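Siderophore periplasmic binding protein (Thermobifida fusca, PDB 5DH0) probably binds ferric siderophores, fuscachelin among them, outside the cell membrane and hands them to an uptake transporter. Local coordinates at residues L92-E97 / V120-D125; P131-D136 / S152-D157. All blocks are in the same frame, centred on the assembly; numbering follows the deposited sequence.

Contact 1: L92-E97 / V120-D125; sequences LEINME and VGIRED
Ile122, on helix 116-126, meets the 92-97 segment with its branch methyl: CG2 lies 3.7 Å from CD1 of Ile94, so a beta-branch methyl is matched against the far end of a longer arm. The two isoleucines cross obliquely. In Ile94, which also rests on Leu48, CG1 stands anti to the carbonyl carbon (chi1 -64°) and the chain then runs extended, which carries CD1 out to the helix. Ile122 also offers its backbone, for the methyl CE of Met96 comes to 4.1 Å from Ile122 O without making a polar bond. One turn further on, Asp125 contributes CB rather than its carboxylate. Met96 CE sits 3.6 Å from this carbon, the two side chains crossing at about a right angle; the thioether arm, bent at chi2 (-70°), carries CE across to the helix. The contact is small and lacks hydrogen bonds; its apolar part is the methyls of Ile94, Met96 and Ile122. Asn95 caps helix 96-102, its OD1 accepting from Ala98 N, and a backbone bond to Val87 ties it to strand 86-88. Contact 1 thus sets the start of helix 96-102 against helix 116-126, the beta-alpha-beta crossover between parallel neighbours 106-112 and 132-137.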
loop_
_atom_site.group_PDB
_atom_site.type_symbol
_atom_site.label_atom_id
_atom_site.label_comp_id
_atom_site.label_asym_id
_atom_site.label_seq_id
_atom_site.Cartn_x
_atom_site.Cartn_y
_atom_site.Cartn_z
ATOM N N LEU A 92 26.299 -27.189 -1.417
ATOM C CA LEU A 92 26.915 -26.975 -2.732
ATOM C C LEU A 92 28.360 -27.486 -2.849
ATOM O O LEU A 92 29.015 -27.217 -3.849
ATOM C CB LEU A 92 26.872 -25.488 -3.112
ATOM C CG LEU A 92 25.687 -24.957 -3.922
ATOM C CD1 LEU A 92 24.362 -25.533 -3.438
ATOM C CD2 LEU A 92 25.658 -23.424 -3.882
ATOM N N GLU A 93 28.875 -28.224 -1.869
ATOM C CA GLU A 93 30.215 -28.777 -2.063
ATOM C C GLU A 93 30.149 -29.970 -3.013
ATOM O O GLU A 93 29.244 -30.810 -2.932
ATOM C CB GLU A 93 30.888 -29.191 -0.749
ATOM C CG GLU A 93 32.371 -29.516 -0.979
ATOM C CD GLU A 93 33.053 -30.191 0.196
ATOM O OE1 GLU A 93 32.354 -30.851 1.001
ATOM O OE2 GLU A 93 34.299 -30.071 0.302
ATOM N N ILE A 94 31.117 -30.027 -3.918
ATOM C CA ILE A 94 31.108 -30.997 -4.998
ATOM C C ILE A 94 32.007 -32.199 -4.689
ATOM O O ILE A 94 33.173 -32.052 -4.337
ATOM C CB ILE A 94 31.540 -30.327 -6.326
ATOM C CG1 ILE A 94 30.518 -29.260 -6.733
ATOM C CG2 ILE A 94 31.708 -31.349 -7.429
ATOM C CD1 ILE A 94 30.910 -28.473 -7.978
ATOM N N ASN A 95 31.437 -33.389 -4.806
ATOM C CA ASN A 95 32.175 -34.636 -4.662
ATOM C C ASN A 95 32.762 -35.048 -6.013
ATOM O O ASN A 95 32.112 -35.739 -6.794
ATOM C CB ASN A 95 31.250 -35.717 -4.117
ATOM C CG ASN A 95 31.979 -36.984 -3.743
ATOM O OD1 ASN A 95 33.077 -37.261 -4.223
ATOM N ND2 ASN A 95 31.354 -37.776 -2.887
ATOM N N MET A 96 33.982 -34.596 -6.285
ATOM C CA MET A 96 34.646 -34.831 -7.559
ATOM C C MET A 96 34.763 -36.316 -7.905
ATOM O O MET A 96 34.546 -36.716 -9.053
ATOM C CB MET A 96 36.027 -34.189 -7.538
ATOM C CG MET A 96 35.989 -32.669 -7.570
ATOM S SD MET A 96 35.450 -32.064 -9.181
ATOM C CE MET A 96 35.534 -30.282 -8.972
ATOM N N GLU A 97 35.102 -37.123 -6.903
ATOM C CA GLU A 97 35.190 -38.565 -7.068
ATOM C C GLU A 97 33.884 -39.168 -7.539
ATOM O O GLU A 97 33.868 -40.041 -8.396
ATOM C CB GLU A 97 35.594 -39.231 -5.756
ATOM C CG GLU A 97 37.065 -39.161 -5.442
ATOM C CD GLU A 97 37.607 -40.521 -5.064
ATOM O OE1 GLU A 97 36.782 -41.423 -4.781
ATOM O OE2 GLU A 97 38.847 -40.690 -5.066
ATOM N N VAL A 120 35.377 -20.583 -11.611
ATOM C CA VAL A 120 36.351 -20.719 -12.680
ATOM C C VAL A 120 37.299 -21.855 -12.291
ATOM O O VAL A 120 37.648 -22.708 -13.108
ATOM C CB VAL A 120 37.127 -19.412 -12.914
ATOM C CG1 VAL A 120 38.364 -19.663 -13.760
ATOM C CG2 VAL A 120 36.224 -18.356 -13.552
ATOM N N GLY A 121 37.692 -21.870 -11.023
ATOM C CA GLY A 121 38.558 -22.914 -10.515
ATOM C C GLY A 121 37.870 -24.258 -10.536
ATOM O O GLY A 121 38.422 -25.237 -11.038
ATOM N N ILE A 122 36.659 -24.299 -9.984
ATOM C CA ILE A 122 35.832 -25.498 -9.997
ATOM C C ILE A 122 35.593 -26.026 -11.410
ATOM O O ILE A 122 35.742 -27.217 -11.664
ATOM C CB ILE A 122 34.491 -25.232 -9.317
ATOM C CG1 ILE A 122 34.711 -25.046 -7.816
ATOM C CG2 ILE A 122 33.520 -26.362 -9.573
ATOM C CD1 ILE A 122 33.469 -24.664 -7.048
ATOM N N ARG A 123 35.245 -25.138 -12.332
ATOM C CA ARG A 123 34.990 -25.533 -13.714
ATOM C C ARG A 123 36.201 -26.193 -14.365
ATOM O O ARG A 123 36.058 -27.125 -15.156
ATOM C CB ARG A 123 34.566 -24.321 -14.537
ATOM C CG ARG A 123 34.263 -24.612 -15.988
ATOM C CD ARG A 123 34.077 -23.312 -16.743
ATOM N NE ARG A 123 33.997 -23.550 -18.180
ATOM C CZ ARG A 123 35.050 -23.812 -18.951
ATOM N NH1 ARG A 123 36.273 -23.856 -18.418
ATOM N NH2 ARG A 123 34.878 -24.021 -20.257
ATOM N N GLU A 124 37.393 -25.704 -14.040
ATOM C CA GLU A 124 38.610 -26.239 -14.634
ATOM C C GLU A 124 38.851 -27.664 -14.152
ATOM O O GLU A 124 39.230 -28.532 -14.936
ATOM C CB GLU A 124 39.811 -25.350 -14.308
ATOM N N ASP A 125 38.616 -27.895 -12.863
ATOM C CA ASP A 125 38.724 -29.229 -12.278
ATOM C C ASP A 125 37.760 -30.210 -12.954
ATOM O O ASP A 125 38.149 -31.312 -13.339
ATOM C CB ASP A 125 38.447 -29.177 -10.766
ATOM C CG ASP A 125 39.597 -28.560 -9.966
ATOM O OD1 ASP A 125 40.657 -28.272 -10.559
ATOM O OD2 ASP A 125 39.440 -28.367 -8.736
#

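Contact 2: P131-D136 / S152-D157; sequences PTVFFD and SRVVGD
No hydrogen bond joins residues 131-136 to 152-157, where strand 132-137 passes the last turn of helix 142-154; the backbones come nearest at Val133 and Val154, whose CA atoms are 8.4 Å apart. Val154 supplies the helix side through one methyl, CG2, which serves two partners. It lies 4.3 Å from CG1 of Val133, a methyl-to-methyl approach, and 4.4 Å from CE1 of Phe135. The aromatic ring receives that methyl at its edge, near the ring plane, so this is no CH-pi contact over a face. Val133 and Phe135 are alternate residues of the strand and both turn their side chains toward the helix; Phe135 also touches Met147, Glu150 and Leu151. The helix thus packs on an edge strand, within this chain, of the parallel sheet, whose backbone bonds go to strand 106-112. Just beyond Val154 the helix ends in a Schellman motif: Asp157 N bonds to Ser152 O at 2.7 Å and Gly156 N to Arg153 O at 3.0 Å, with Gly156 at positive phi (91°). Across the contact itself there are only hydrocarbon groups at rather loose spacing, which implies association by dispersion and burial of apolar surface, without the directional restraint that a polar bond would impose.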
loop_
_atom_site.group_PDB
_atom_site.type_symbol
_atom_site.label_atom_id
_atom_site.label_comp_id
_atom_site.label_asym_id
_atom_site.label_seq_id
_atom_site.Cartn_x
_atom_site.Cartn_y
_atom_site.Cartn_z
ATOM N N PRO A 131 33.228 -32.360 -20.493
ATOM C CA PRO A 131 32.813 -30.993 -20.828
ATOM C C PRO A 131 31.862 -30.413 -19.771
ATOM O O PRO A 131 30.905 -31.071 -19.365
ATOM C CB PRO A 131 32.107 -31.162 -22.175
ATOM C CG PRO A 131 32.731 -32.368 -22.769
ATOM C CD PRO A 131 33.077 -33.283 -21.630
ATOM N N THR A 132 32.136 -29.194 -19.321
ATOM C CA THR A 132 31.354 -28.596 -18.250
ATOM C C THR A 132 30.732 -27.260 -18.645
ATOM O O THR A 132 31.438 -26.335 -19.059
ATOM C CB THR A 132 32.214 -28.399 -17.000
ATOM O OG1 THR A 132 32.765 -29.660 -16.600
ATOM C CG2 THR A 132 31.378 -27.825 -15.860
ATOM N N VAL A 133 29.409 -27.163 -18.512
ATOM C CA VAL A 133 28.674 -25.951 -18.887
ATOM C C VAL A 133 27.991 -25.300 -17.700
ATOM O O VAL A 133 27.028 -25.846 -17.157
ATOM C CB VAL A 133 27.596 -26.232 -19.944
ATOM C CG1 VAL A 133 26.806 -24.958 -20.247
ATOM C CG2 VAL A 133 28.224 -26.769 -21.208
ATOM N N PHE A 134 28.501 -24.132 -17.316
ATOM C CA PHE A 134 27.923 -23.283 -16.275
ATOM C C PHE A 134 27.335 -21.983 -16.845
ATOM O O PHE A 134 27.980 -21.313 -17.662
ATOM C CB PHE A 134 28.981 -22.918 -15.238
ATOM C CG PHE A 134 29.396 -24.050 -14.349
ATOM C CD1 PHE A 134 28.452 -24.806 -13.675
ATOM C CD2 PHE A 134 30.745 -24.323 -14.141
ATOM C CE1 PHE A 134 28.841 -25.837 -12.830
ATOM C CE2 PHE A 134 31.141 -25.346 -13.297
ATOM C CZ PHE A 134 30.186 -26.111 -12.642
ATOM N N PHE A 135 26.129 -21.614 -16.411
ATOM C CA PHE A 135 25.599 -20.286 -16.708
ATOM C C PHE A 135 25.417 -19.461 -15.438
ATOM O O PHE A 135 24.765 -19.895 -14.475
ATOM C CB PHE A 135 24.275 -20.372 -17.453
ATOM C CG PHE A 135 24.413 -20.838 -18.857
ATOM C CD1 PHE A 135 24.135 -22.144 -19.192
ATOM C CD2 PHE A 135 24.834 -19.975 -19.848
ATOM C CE1 PHE A 135 24.264 -22.585 -20.485
ATOM C CE2 PHE A 135 24.971 -20.417 -21.147
ATOM C CZ PHE A 135 24.690 -21.730 -21.459
ATOM N N ASP A 136 26.008 -18.274 -15.441
ATOM C CA ASP A 136 25.803 -17.311 -14.374
ATOM C C ASP A 136 24.409 -16.717 -14.450
ATOM O O ASP A 136 23.866 -16.502 -15.530
ATOM C CB ASP A 136 26.834 -16.184 -14.435
ATOM C CG ASP A 136 28.251 -16.669 -14.208
ATOM O OD1 ASP A 136 28.544 -17.150 -13.095
ATOM O OD2 ASP A 136 29.077 -16.553 -15.137
ATOM N N SER A 152 18.611 -25.785 -20.996
ATOM C CA SER A 152 17.690 -26.572 -21.801
ATOM C C SER A 152 18.151 -26.656 -23.250
ATOM O O SER A 152 18.075 -27.718 -23.883
ATOM C CB SER A 152 16.291 -25.988 -21.743
ATOM O OG SER A 152 15.673 -26.297 -20.516
ATOM N N ARG A 153 18.630 -25.535 -23.777
ATOM C CA ARG A 153 19.083 -25.512 -25.155
ATOM C C ARG A 153 20.291 -26.437 -25.283
ATOM O O ARG A 153 20.387 -27.227 -26.219
ATOM C CB ARG A 153 19.416 -24.082 -25.599
ATOM C CG ARG A 153 18.189 -23.227 -25.837
ATOM C CD ARG A 153 18.573 -21.807 -26.156
ATOM N NE ARG A 153 17.403 -20.964 -26.371
ATOM C CZ ARG A 153 17.345 -19.682 -26.029
ATOM N NH1 ARG A 153 18.393 -19.110 -25.451
ATOM N NH2 ARG A 153 16.243 -18.977 -26.247
ATOM N N VAL A 154 21.192 -26.359 -24.313
ATOM C CA VAL A 154 22.439 -27.111 -24.363
ATOM C C VAL A 154 22.236 -28.632 -24.327
ATOM O O VAL A 154 22.982 -29.359 -24.976
ATOM C CB VAL A 154 23.369 -26.655 -23.223
ATOM C CG1 VAL A 154 24.126 -27.810 -22.609
ATOM C CG2 VAL A 154 24.323 -25.597 -23.744
ATOM N N VAL A 155 21.221 -29.119 -23.620
ATOM C CA VAL A 155 20.989 -30.566 -23.564
ATOM C C VAL A 155 20.035 -31.004 -24.680
ATOM O O VAL A 155 19.566 -32.149 -24.701
ATOM C CB VAL A 155 20.416 -31.031 -22.181
ATOM C CG1 VAL A 155 21.316 -30.582 -21.031
ATOM C CG2 VAL A 155 18.988 -30.539 -21.983
ATOM N N GLY A 156 19.730 -30.076 -25.585
ATOM C CA GLY A 156 18.957 -30.372 -26.785
ATOM C C GLY A 156 17.454 -30.204 -26.656
ATOM O O GLY A 156 16.699 -30.629 -27.539
ATOM N N ASP A 157 17.015 -29.571 -25.568
ATOM C CA ASP A 157 15.593 -29.412 -25.278
ATOM C C ASP A 157 15.134 -27.968 -25.533
ATOM O O ASP A 157 14.109 -27.518 -25.007
ATOM C CB ASP A 157 15.313 -29.825 -23.826
ATOM C CG ASP A 157 13.837 -29.995 -23.535
ATOM O OD1 ASP A 157 13.105 -30.475 -24.431
ATOM O OD2 ASP A 157 13.412 -29.643 -22.409
#

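How the contacts relate
From the N terminus, the chain enters contact 1 at 92-97, continues through helix 96-102 and strand 106-112, and returns on helix 116-126, closing a loop of 22 intervening residues. Contact 2 opens only afterwards, at strand 132-137, and closes at the end of helix 142-154, with 15 residues between its segments. The two are in series, neither nested nor crossed, with centres about 16 Å apart. Arg123 CB packs 3.8 Å from Phe134 CE2, joining them directly. Along strand 132-137, outermost in the parallel sheet within this chain, side chains alternate: Thr132 and Phe134 meet helix 116-126, Val133 and Phe135 helix 142-154. The example illustrates helices packed on both faces of a parallel sheet, each joined to it by a short connection.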